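Sensory/regulatory protein rpfC (Xanthomonas campestris pv. campestris, PDB 3M6M) is a sensory and regulatory histidine kinase whose receiver domain, the part described here, binds magnesium and probably accepts a phosphoryl group in two-component signalling. Local coordinates at residues V64-P69 with V93-A98. Sequence-based numbering, arbitrary orientation.
Sequences VDLHMP and VVVLSA. With MG (magnesium ion), chain T.
Val64 and Leu66 bond through their backbones to Val94 and Leu96, pairing two neighbouring parallel strands of the CheY-like receiver fold, 61-65 and 93-97, which helix 73-85 links in a beta-alpha-beta unit. Val64 N donates to Val94 O at 2.9 Å, Leu96 N to Val64 O at 2.7 Å, and Leu66 N to Leu96 O, also at 2.7 Å; the last two flank the Asp65-Leu96 bridge, which closes the ladder. Branched Val64 and Val93 suit the extended chain and touch Met76 of helix 73-85. Val64 CG1, placed between its backbone N and carbonyl carbon (chi1 72°), meets Val93 CG1 at 3.9 Å and, on the same sheet face, Val95 CG2 at 4.0 Å. On the opposite face Asp65, a carboxylate suited to a hard cation, binds magnesium through OD2 at 2.3 Å; His67 O and Asp22 also bind it. Asp65 OD1 and Leu96 O, both acceptors, cannot bond; OD1 forms a salt bridge with Lys119, which probably eases their closeness. Beside magnesium and lysine, Asp65 is the probable phosphoacceptor, as in other receivers. Ser97, where receivers usually carry serine or threonine, bonds through OG to Asp99 O; the chains begin to part here, yet its CB still lies 3.5 Å from Leu66 CB.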
ATOM      1  N   VAL D  64      22.120 -31.606   8.912  1.00 44.98           N
ATOM      2  CA  VAL D  64      20.933 -32.181   8.282  1.00 44.31           C
ATOM      3  C   VAL D  64      21.090 -32.355   6.765  1.00 44.27           C
ATOM      4  O   VAL D  64      21.652 -31.496   6.083  1.00 44.37           O
ATOM      5  CB  VAL D  64      19.647 -31.363   8.624  1.00 43.93           C
ATOM      6  CG1 VAL D  64      19.622 -30.014   7.900  1.00 43.53           C
ATOM      7  CG2 VAL D  64      18.392 -32.171   8.318  1.00 44.02           C
ATOM      8  N   ASP D  65      20.602 -33.483   6.257  1.00 44.29           N
ATOM      9  CA  ASP D  65      20.513 -33.721   4.822  1.00 44.43           C
ATOM     10  C   ASP D  65      19.294 -32.979   4.291  1.00 44.20           C
ATOM     11  O   ASP D  65      18.206 -33.072   4.868  1.00 44.15           O
ATOM     12  CB  ASP D  65      20.397 -35.223   4.537  1.00 45.09           C
ATOM     13  CG  ASP D  65      20.235 -35.541   3.056  1.00 45.95           C
ATOM     14  OD1 ASP D  65      20.819 -34.835   2.205  1.00 46.57           O
ATOM     15  OD2 ASP D  65      19.524 -36.519   2.743  1.00 46.94           O
ATOM     16  N   LEU D  66      19.479 -32.240   3.200  1.00 44.29           N
ATOM     17  CA  LEU D  66      18.393 -31.449   2.627  1.00 44.47           C
ATOM     18  C   LEU D  66      17.251 -32.316   2.110  1.00 45.08           C
ATOM     19  O   LEU D  66      16.094 -32.075   2.449  1.00 45.13           O
ATOM     20  CB  LEU D  66      18.902 -30.511   1.527  1.00 45.03           C
ATOM     21  CG  LEU D  66      17.887 -29.601   0.818  1.00 45.85           C
ATOM     22  CD1 LEU D  66      17.111 -28.705   1.790  1.00 44.83           C
ATOM     23  CD2 LEU D  66      18.580 -28.763  -0.248  1.00 46.54           C
ATOM     24  N   HIS D  67      17.573 -33.322   1.303  1.00 45.76           N
ATOM     25  CA  HIS D  67      16.534 -34.139   0.683  1.00 46.93           C
ATOM     26  C   HIS D  67      16.319 -35.483   1.367  1.00 46.86           C
ATOM     27  O   HIS D  67      17.109 -36.418   1.216  1.00 47.13           O
ATOM     28  CB  HIS D  67      16.770 -34.281  -0.822  1.00 48.29           C
ATOM     29  CG  HIS D  67      16.603 -32.995  -1.569  1.00 49.32           C
ATOM     30  ND1 HIS D  67      17.668 -32.290  -2.087  1.00 49.80           N
ATOM     31  CD2 HIS D  67      15.496 -32.272  -1.859  1.00 50.54           C
ATOM     32  CE1 HIS D  67      17.222 -31.196  -2.679  1.00 50.99           C
ATOM     33  NE2 HIS D  67      15.908 -31.159  -2.551  1.00 51.23           N
ATOM     34  N   MET D  68      15.237 -35.543   2.136  1.00 46.79           N
ATOM     35  CA  MET D  68      14.795 -36.753   2.820  1.00 47.31           C
ATOM     36  C   MET D  68      13.292 -36.882   2.595  1.00 48.56           C
ATOM     37  O   MET D  68      12.605 -35.869   2.477  1.00 48.59           O
ATOM     38  CB  MET D  68      15.090 -36.668   4.322  1.00 46.12           C
ATOM     39  CG  MET D  68      16.568 -36.520   4.683  1.00 45.37           C
ATOM     40  SD  MET D  68      16.886 -36.357   6.456  1.00 44.75           S
ATOM     41  CE  MET D  68      16.100 -34.786   6.808  1.00 43.57           C
ATOM     42  N   PRO D  69      12.774 -38.126   2.524  1.00 50.00           N
ATOM     43  CA  PRO D  69      11.329 -38.325   2.371  1.00 51.63           C
ATOM     44  C   PRO D  69      10.547 -37.923   3.623  1.00 51.20           C
ATOM     45  O   PRO D  69      11.104 -37.923   4.724  1.00 49.96           O
ATOM     46  CB  PRO D  69      11.200 -39.839   2.135  1.00 53.26           C
ATOM     47  CG  PRO D  69      12.575 -40.301   1.753  1.00 52.71           C
ATOM     48  CD  PRO D  69      13.505 -39.406   2.500  1.00 50.54           C
ATOM     49  N   VAL D  93      22.359 -25.051  12.856  1.00 50.38           N
ATOM     50  CA  VAL D  93      22.039 -26.090  11.882  1.00 49.78           C
ATOM     51  C   VAL D  93      22.787 -25.855  10.573  1.00 50.28           C
ATOM     52  O   VAL D  93      22.698 -24.775   9.980  1.00 50.64           O
ATOM     53  CB  VAL D  93      20.516 -26.174  11.598  1.00 48.88           C
ATOM     54  CG1 VAL D  93      20.215 -27.304  10.617  1.00 48.20           C
ATOM     55  CG2 VAL D  93      19.728 -26.370  12.885  1.00 48.78           C
ATOM     56  N   VAL D  94      23.525 -26.872  10.138  1.00 50.73           N
ATOM     57  CA  VAL D  94      24.194 -26.860   8.838  1.00 51.33           C
ATOM     58  C   VAL D  94      23.554 -27.892   7.903  1.00 50.83           C
ATOM     59  O   VAL D  94      23.300 -29.033   8.297  1.00 50.48           O
ATOM     60  CB  VAL D  94      25.735 -27.072   8.969  1.00 52.52           C
ATOM     61  CG1 VAL D  94      26.061 -28.142   9.999  1.00 52.95           C
ATOM     62  CG2 VAL D  94      26.373 -27.400   7.619  1.00 52.69           C
ATOM     63  N   VAL D  95      23.292 -27.472   6.668  1.00 51.19           N
ATOM     64  CA  VAL D  95      22.613 -28.315   5.686  1.00 51.23           C
ATOM     65  C   VAL D  95      23.603 -28.961   4.710  1.00 52.15           C
ATOM     66  O   VAL D  95      24.583 -28.335   4.297  1.00 52.90           O
ATOM     67  CB  VAL D  95      21.524 -27.519   4.911  1.00 51.28           C
ATOM     68  CG1 VAL D  95      20.644 -28.455   4.091  1.00 51.17           C
ATOM     69  CG2 VAL D  95      20.657 -26.716   5.875  1.00 50.82           C
ATOM     70  N   LEU D  96      23.338 -30.221   4.366  1.00 52.44           N
ATOM     71  CA  LEU D  96      24.114 -30.956   3.367  1.00 53.61           C
ATOM     72  C   LEU D  96      23.217 -31.467   2.250  1.00 54.16           C
ATOM     73  O   LEU D  96      22.127 -31.984   2.510  1.00 53.72           O
ATOM     74  CB  LEU D  96      24.828 -32.150   4.004  1.00 53.76           C
ATOM     75  CG  LEU D  96      26.058 -31.980   4.894  1.00 54.50           C
ATOM     76  CD1 LEU D  96      26.574 -33.354   5.290  1.00 55.06           C
ATOM     77  CD2 LEU D  96      27.157 -31.183   4.207  1.00 55.49           C
ATOM     78  N   SER D  97      23.681 -31.326   1.009  1.00 55.60           N
ATOM     79  CA  SER D  97      23.008 -31.917  -0.154  1.00 56.79           C
ATOM     80  C   SER D  97      23.902 -31.974  -1.388  1.00 58.44           C
ATOM     81  O   SER D  97      24.914 -31.272  -1.472  1.00 59.02           O
ATOM     82  CB  SER D  97      21.709 -31.175  -0.488  1.00 56.77           C
ATOM     83  OG  SER D  97      21.949 -29.802  -0.724  1.00 57.43           O
ATOM     84  N   ALA D  98      23.522 -32.831  -2.336  1.00 59.72           N
ATOM     85  CA  ALA D  98      24.123 -32.844  -3.665  1.00 61.68           C
ATOM     86  C   ALA D  98      23.492 -31.740  -4.514  1.00 62.84           C
ATOM     87  O   ALA D  98      24.005 -31.387  -5.578  1.00 64.39           O
ATOM     88  CB  ALA D  98      23.938 -34.199  -4.319  1.00 62.51           C
TER
HETATM   89 MG    MG T 591      18.921 -37.769   0.857  1.00 53.59          MG